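PDB 3WKY: prophenoloxidase b from Marsupenaeus japonicus, which is the inactive precursor of a type 3 copper phenoloxidase, which once activated probably hydroxylates monophenols and oxidises o-diphenols at a dinuclear copper site. Local coordinates for residues A[446-451]-A[580-585]; A[233-238]-A[507-512]. All coordinates share one frame; numbering follows the deposited sequence. Where two conformers were deposited one is given.

Interaction 1: A[446-451]-A[580-585]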
loop_
_atom_site.group_PDB
_atom_site.type_symbol
_atom_site.label_atom_id
_atom_site.label_comp_id
_atom_site.label_asym_id
_atom_site.label_seq_id
_atom_site.Cartn_x
_atom_site.Cartn_y
_atom_site.Cartn_z
ATOM N N LEU A 446 6.025 -21.054 -45.690
ATOM C CA LEU A 446 6.249 -22.223 -44.841
ATOM C C LEU A 446 4.991 -22.503 -44.034
ATOM O O LEU A 446 4.226 -21.581 -43.725
ATOM C CB LEU A 446 7.430 -21.988 -43.893
ATOM C CG LEU A 446 8.785 -21.695 -44.545
ATOM C CD1 LEU A 446 9.866 -21.538 -43.480
ATOM C CD2 LEU A 446 9.160 -22.803 -45.519
ATOM N N HIS A 447 4.760 -23.771 -43.699
ATOM C CA HIS A 447 3.579 -24.114 -42.916
ATOM C C HIS A 447 3.930 -24.804 -41.610
ATOM O O HIS A 447 5.010 -25.366 -41.452
ATOM C CB HIS A 447 2.623 -25.021 -43.701
ATOM C CG HIS A 447 1.938 -24.342 -44.842
ATOM N ND1 HIS A 447 2.387 -24.440 -46.140
ATOM C CD2 HIS A 447 0.836 -23.552 -44.881
ATOM C CE1 HIS A 447 1.589 -23.741 -46.932
ATOM N NE2 HIS A 447 0.642 -23.195 -46.194
ATOM N N THR A 448 3.001 -24.734 -40.668
ATOM C CA THR A 448 3.114 -25.519 -39.442
ATOM C C THR A 448 1.758 -26.110 -39.147
ATOM O O THR A 448 0.732 -25.629 -39.636
ATOM C CB THR A 448 3.589 -24.716 -38.197
ATOM O OG1 THR A 448 2.573 -23.788 -37.801
ATOM C CG2 THR A 448 4.898 -23.986 -38.465
ATOM N N PHE A 449 1.748 -27.208 -38.396
ATOM C CA PHE A 449 0.492 -27.858 -38.004
ATOM C C PHE A 449 0.739 -28.836 -36.860
ATOM O O PHE A 449 1.891 -29.117 -36.523
ATOM C CB PHE A 449 -0.164 -28.578 -39.196
ATOM C CG PHE A 449 0.818 -29.259 -40.110
ATOM C CD1 PHE A 449 1.583 -30.329 -39.665
ATOM C CD2 PHE A 449 0.968 -28.829 -41.417
ATOM C CE1 PHE A 449 2.489 -30.954 -40.505
ATOM C CE2 PHE A 449 1.871 -29.450 -42.266
ATOM C CZ PHE A 449 2.630 -30.513 -41.808
ATOM N N PHE A 450 -0.324 -29.353 -36.253
ATOM C CA PHE A 450 -0.136 -30.327 -35.180
ATOM C C PHE A 450 -0.255 -31.761 -35.688
ATOM O O PHE A 450 -1.108 -32.062 -36.521
ATOM C CB PHE A 450 -1.092 -30.080 -34.010
ATOM C CG PHE A 450 -0.723 -28.881 -33.184
ATOM C CD1 PHE A 450 0.181 -28.999 -32.132
ATOM C CD2 PHE A 450 -1.261 -27.631 -33.469
ATOM C CE1 PHE A 450 0.534 -27.887 -31.371
ATOM C CE2 PHE A 450 -0.913 -26.514 -32.714
ATOM C CZ PHE A 450 -0.019 -26.643 -31.666
ATOM N N THR A 451 0.618 -32.622 -35.173
ATOM C CA THR A 451 0.697 -34.023 -35.571
ATOM C C THR A 451 0.926 -34.868 -34.314
ATOM O O THR A 451 1.677 -34.470 -33.423
ATOM C CB THR A 451 1.861 -34.238 -36.577
ATOM O OG1 THR A 451 1.512 -33.683 -37.852
ATOM C CG2 THR A 451 2.169 -35.713 -36.769
ATOM N N VAL A 580 10.420 -24.298 -37.081
ATOM C CA VAL A 580 9.705 -23.202 -37.723
ATOM C C VAL A 580 8.735 -22.618 -36.698
ATOM O O VAL A 580 7.966 -23.363 -36.090
ATOM C CB VAL A 580 8.935 -23.722 -38.965
ATOM C CG1 VAL A 580 8.056 -22.619 -39.596
ATOM C CG2 VAL A 580 9.933 -24.288 -40.004
ATOM N N PRO A 581 8.774 -21.291 -36.488
ATOM C CA PRO A 581 7.763 -20.677 -35.604
ATOM C C PRO A 581 6.348 -20.994 -36.103
ATOM O O PRO A 581 6.157 -21.173 -37.303
ATOM C CB PRO A 581 8.052 -19.177 -35.732
ATOM C CG PRO A 581 9.529 -19.109 -36.041
ATOM C CD PRO A 581 9.777 -20.313 -36.952
ATOM N N ARG A 582 5.379 -21.068 -35.194
ATOM C CA ARG A 582 4.008 -21.464 -35.539
ATOM C C ARG A 582 3.416 -20.670 -36.699
ATOM O O ARG A 582 2.831 -21.247 -37.627
ATOM C CB ARG A 582 3.091 -21.318 -34.317
ATOM C CG ARG A 582 1.627 -21.705 -34.543
ATOM C CD ARG A 582 0.775 -21.158 -33.387
ATOM N NE ARG A 582 -0.645 -21.520 -33.427
ATOM C CZ ARG A 582 -1.595 -20.827 -34.059
ATOM N NH1 ARG A 582 -1.295 -19.736 -34.755
ATOM N NH2 ARG A 582 -2.859 -21.237 -34.007
ATOM N N GLY A 583 3.567 -19.349 -36.655
ATOM C CA GLY A 583 2.921 -18.500 -37.641
ATOM C C GLY A 583 1.424 -18.430 -37.382
ATOM O O GLY A 583 0.931 -18.919 -36.352
ATOM N N THR A 584 0.685 -17.827 -38.310
ATOM C CA THR A 584 -0.736 -17.556 -38.094
ATOM C C THR A 584 -1.585 -18.136 -39.214
ATOM O O THR A 584 -1.077 -18.481 -40.283
ATOM C CB THR A 584 -1.025 -16.038 -38.038
ATOM O OG1 THR A 584 -0.688 -15.437 -39.303
ATOM C CG2 THR A 584 -0.205 -15.354 -36.935
ATOM N N GLN A 585 -2.885 -18.216 -38.980
ATOM C CA GLN A 585 -3.797 -18.714 -40.003
ATOM C C GLN A 585 -3.772 -17.851 -41.274
ATOM O O GLN A 585 -3.880 -18.374 -42.387
ATOM C CB GLN A 585 -5.210 -18.808 -39.430
ATOM C CG GLN A 585 -6.281 -19.198 -40.429
ATOM C CD GLN A 585 -7.582 -19.560 -39.745
ATOM O OE1 GLN A 585 -8.451 -18.710 -39.544
ATOM N NE2 GLN A 585 -7.719 -20.829 -39.372
#

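Interaction 2: A[233-238]-A[507-512]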
loop_
_atom_site.group_PDB
_atom_site.type_symbol
_atom_site.label_atom_id
_atom_site.label_comp_id
_atom_site.label_asym_id
_atom_site.label_seq_id
_atom_site.Cartn_x
_atom_site.Cartn_y
_atom_site.Cartn_z
ATOM N N TYR A 233 10.526 -18.270 -28.448
ATOM C CA TYR A 233 9.333 -18.242 -27.627
ATOM C C TYR A 233 8.483 -17.033 -27.977
ATOM O O TYR A 233 7.264 -17.147 -28.142
ATOM C CB TYR A 233 9.740 -18.175 -26.170
ATOM C CG TYR A 233 8.607 -18.171 -25.165
ATOM C CD1 TYR A 233 7.720 -19.246 -25.068
ATOM C CD2 TYR A 233 8.462 -17.109 -24.274
ATOM C CE1 TYR A 233 6.701 -19.260 -24.097
ATOM C CE2 TYR A 233 7.445 -17.108 -23.308
ATOM C CZ TYR A 233 6.577 -18.188 -23.226
ATOM O OH TYR A 233 5.585 -18.199 -22.263
ATOM N N ASN A 234 9.123 -15.870 -28.086
ATOM C CA ASN A 234 8.386 -14.672 -28.460
ATOM C C ASN A 234 7.750 -14.762 -29.840
ATOM O O ASN A 234 6.687 -14.201 -30.068
ATOM C CB ASN A 234 9.266 -13.428 -28.385
ATOM C CG ASN A 234 9.293 -12.818 -26.996
ATOM O OD1 ASN A 234 8.349 -12.988 -26.202
ATOM N ND2 ASN A 234 10.367 -12.080 -26.696
ATOM N N MET A 235 8.402 -15.453 -30.778
ATOM C CA MET A 235 7.795 -15.604 -32.085
ATOM C C MET A 235 6.553 -16.467 -31.990
ATOM O O MET A 235 5.566 -16.247 -32.695
ATOM C CB MET A 235 8.799 -16.193 -33.082
ATOM C CG MET A 235 10.039 -15.353 -33.182
ATOM S SD MET A 235 11.164 -15.887 -34.490
ATOM C CE MET A 235 12.630 -15.105 -33.848
ATOM N N GLU A 236 6.593 -17.442 -31.092
ATOM C CA GLU A 236 5.436 -18.272 -30.860
ATOM C C GLU A 236 4.323 -17.427 -30.202
ATOM O O GLU A 236 3.138 -17.550 -30.562
ATOM C CB GLU A 236 5.848 -19.464 -29.981
ATOM C CG GLU A 236 5.063 -20.725 -30.192
ATOM C CD GLU A 236 5.345 -21.441 -31.515
ATOM O OE1 GLU A 236 6.238 -21.036 -32.315
ATOM O OE2 GLU A 236 4.634 -22.434 -31.752
ATOM N N ARG A 237 4.695 -16.559 -29.257
ATOM C CA ARG A 237 3.699 -15.699 -28.600
ATOM C C ARG A 237 3.020 -14.764 -29.616
ATOM O O ARG A 237 1.794 -14.639 -29.642
ATOM C CB ARG A 237 4.330 -14.899 -27.454
ATOM C CG ARG A 237 4.863 -15.791 -26.307
ATOM C CD ARG A 237 5.533 -14.965 -25.198
ATOM N NE ARG A 237 4.551 -14.169 -24.455
ATOM C CZ ARG A 237 3.836 -14.623 -23.424
ATOM N NH1 ARG A 237 3.965 -15.878 -23.004
ATOM N NH2 ARG A 237 2.961 -13.824 -22.823
ATOM N N LEU A 238 3.821 -14.113 -30.450
ATOM C CA LEU A 238 3.259 -13.248 -31.495
ATOM C C LEU A 238 2.321 -14.036 -32.419
ATOM O O LEU A 238 1.268 -13.525 -32.826
ATOM C CB LEU A 238 4.368 -12.542 -32.298
ATOM C CG LEU A 238 5.165 -11.485 -31.515
ATOM C CD1 LEU A 238 6.413 -11.041 -32.282
ATOM C CD2 LEU A 238 4.297 -10.268 -31.183
ATOM N N LEU A 507 16.407 -15.302 -38.585
ATOM C CA LEU A 507 14.981 -15.072 -38.781
ATOM C C LEU A 507 14.484 -14.150 -37.667
ATOM O O LEU A 507 14.964 -14.248 -36.534
ATOM C CB LEU A 507 14.217 -16.403 -38.677
ATOM C CG LEU A 507 12.728 -16.447 -39.055
ATOM C CD1 LEU A 507 12.558 -16.478 -40.578
ATOM C CD2 LEU A 507 12.037 -17.652 -38.422
ATOM N N ALA A 508 13.545 -13.259 -37.991
ATOM C CA ALA A 508 12.852 -12.446 -36.978
ATOM C C ALA A 508 11.514 -11.987 -37.535
ATOM O O ALA A 508 11.372 -11.815 -38.740
ATOM C CB ALA A 508 13.698 -11.238 -36.579
ATOM N N PRO A 509 10.516 -11.782 -36.663
ATOM C CA PRO A 509 9.263 -11.234 -37.197
ATOM C C PRO A 509 9.478 -9.824 -37.740
ATOM O O PRO A 509 10.358 -9.094 -37.259
ATOM C CB PRO A 509 8.344 -11.170 -35.961
ATOM C CG PRO A 509 8.967 -12.105 -34.966
ATOM C CD PRO A 509 10.449 -12.034 -35.209
ATOM N N LYS A 510 8.689 -9.437 -38.733
ATOM C CA LYS A 510 8.800 -8.100 -39.290
ATOM C C LYS A 510 8.072 -7.062 -38.426
ATOM O O LYS A 510 8.544 -5.926 -38.268
ATOM C CB LYS A 510 8.269 -8.083 -40.733
ATOM C CG LYS A 510 8.434 -6.745 -41.434
ATOM C CD LYS A 510 8.212 -6.880 -42.944
ATOM C CE LYS A 510 8.444 -5.548 -43.662
ATOM N NZ LYS A 510 8.242 -5.681 -45.135
ATOM N N PHE A 511 6.940 -7.464 -37.854
ATOM C CA PHE A 511 6.087 -6.544 -37.101
ATOM C C PHE A 511 5.987 -6.926 -35.631
ATOM O O PHE A 511 6.006 -8.115 -35.294
ATOM C CB PHE A 511 4.683 -6.520 -37.710
ATOM C CG PHE A 511 4.678 -6.174 -39.174
ATOM C CD1 PHE A 511 4.700 -4.849 -39.586
ATOM C CD2 PHE A 511 4.680 -7.176 -40.133
ATOM C CE1 PHE A 511 4.707 -4.530 -40.945
ATOM C CE2 PHE A 511 4.694 -6.862 -41.484
ATOM C CZ PHE A 511 4.707 -5.541 -41.887
ATOM N N ASP A 512 5.875 -5.922 -34.768
ATOM C CA ASP A 512 5.621 -6.188 -33.343
ATOM C C ASP A 512 4.144 -6.474 -33.068
ATOM O O ASP A 512 3.347 -6.611 -33.997
ATOM C CB ASP A 512 6.149 -5.053 -32.457
ATOM C CG ASP A 512 5.414 -3.729 -32.669
ATOM O OD1 ASP A 512 4.274 -3.717 -33.184
ATOM O OD2 ASP A 512 5.983 -2.689 -32.287
#

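Interaction 1: A[446-451]-A[580-585]
The flat carbonyl group of Arg582 receives the hydroxyl of Thr448 in its own plane: OG1 of Thr448 lies 2.6 Å from Arg582 O, on one of its lone pairs, with a C=O...OG1 angle of 124°. The contact sits inside the C-terminal Ig-like domain of the hemocyanin family, where the loop leading into strand 588-598 passes over strand 445-456. Threonine suits this place because its two branches serve different partners. At chi1 69° OG1 is flanked by backbone N and C, which turns the hydroxyl to Arg582 O, and methyl CG2 packs 3.6 Å from Val580 CG1 and 3.3 Å from Pro581 O. OG1 is also hydrogen-bonded to ND1 of His664, on the neighbouring strand 655-664, so the buried oxygen has two polar partners. Both Thr448 and Arg582 also adopt a second conformer, so these side-chain contacts may hold only part of the time. Two residues earlier, on the same face of the strand, Leu446 CB is 4.4 Å from Val580 CG1, a loose apolar extension. Gly583 follows with a positive phi, which glycine tolerates readily. The extended Arg582 side chain carries its guanidinium back to the backbone, where Gly583 O, tilted 24° out of the guanidinium plane, accepts from NH1 at 2.9 Å.

Interaction 2: A[233-238]-A[507-512]
Met235 and Pro509 cross at about a right angle, the thioether chain passing the CG and CD side of the pyrrolidine ring. Met235 CG lies 3.9 Å from Pro509 CG, and SD is 4.0 Å from Pro509 CD. Because the Met235 side chain is extended beyond CG (chi2 -173°), its methyl CE travels past the ring and stops 3.7 Å from Leu507 O. Leu238, one helical turn on, meets the same ring roughly perpendicularly, bringing CD1 to within 3.9 Å of Pro509 CG. Proline thus presents a rigid ring whose CH2 groups two flexible apolar side chains can pack against. This is the seam between two parts of the hemocyanin fold: helix 218-239 of the copper-containing domain, which also carries His226 of the Cu2-O2 pocket, lies against strand 501-509 of the Ig-like domain; the axis of residues 233-238 passes 9.2 Å from that of 507-509, inclined at 36°. With only an alanine at Met235, Pro509 CD would probably lose the contact of SD, and Leu507 O that of methyl CE, opening a gap between helix and strand. Beyond the strand, Leu238 CD2 approaches Asp512 C at 4.2 Å, while the Asp512 carboxylate turns to the amides of Glu514 and Val516.

Followed from the N terminus, the chain first lays down 233-238 on helix 218-239, then strand residues 446-451, then 507-512, and last 580-585. Interaction 2 closes a loop of 268 residues, from the copper-containing domain into the Ig-like domain; interaction 1 closes one of 128 within the Ig-like domain. Their segments alternate, so the two loops cross and neither nests in the other. Both reach the same mixed sheet, their centres 13 Å apart, and they touch: Arg582 N is probably hydrogen-bonded to Glu236 OE1 at 3.0 Å, and Pro581 CG packs 3.8 Å from Leu507 CD2 and 3.9 Å from Met235 SD. Val580 to Arg582 thus sit between the helix and the sheet.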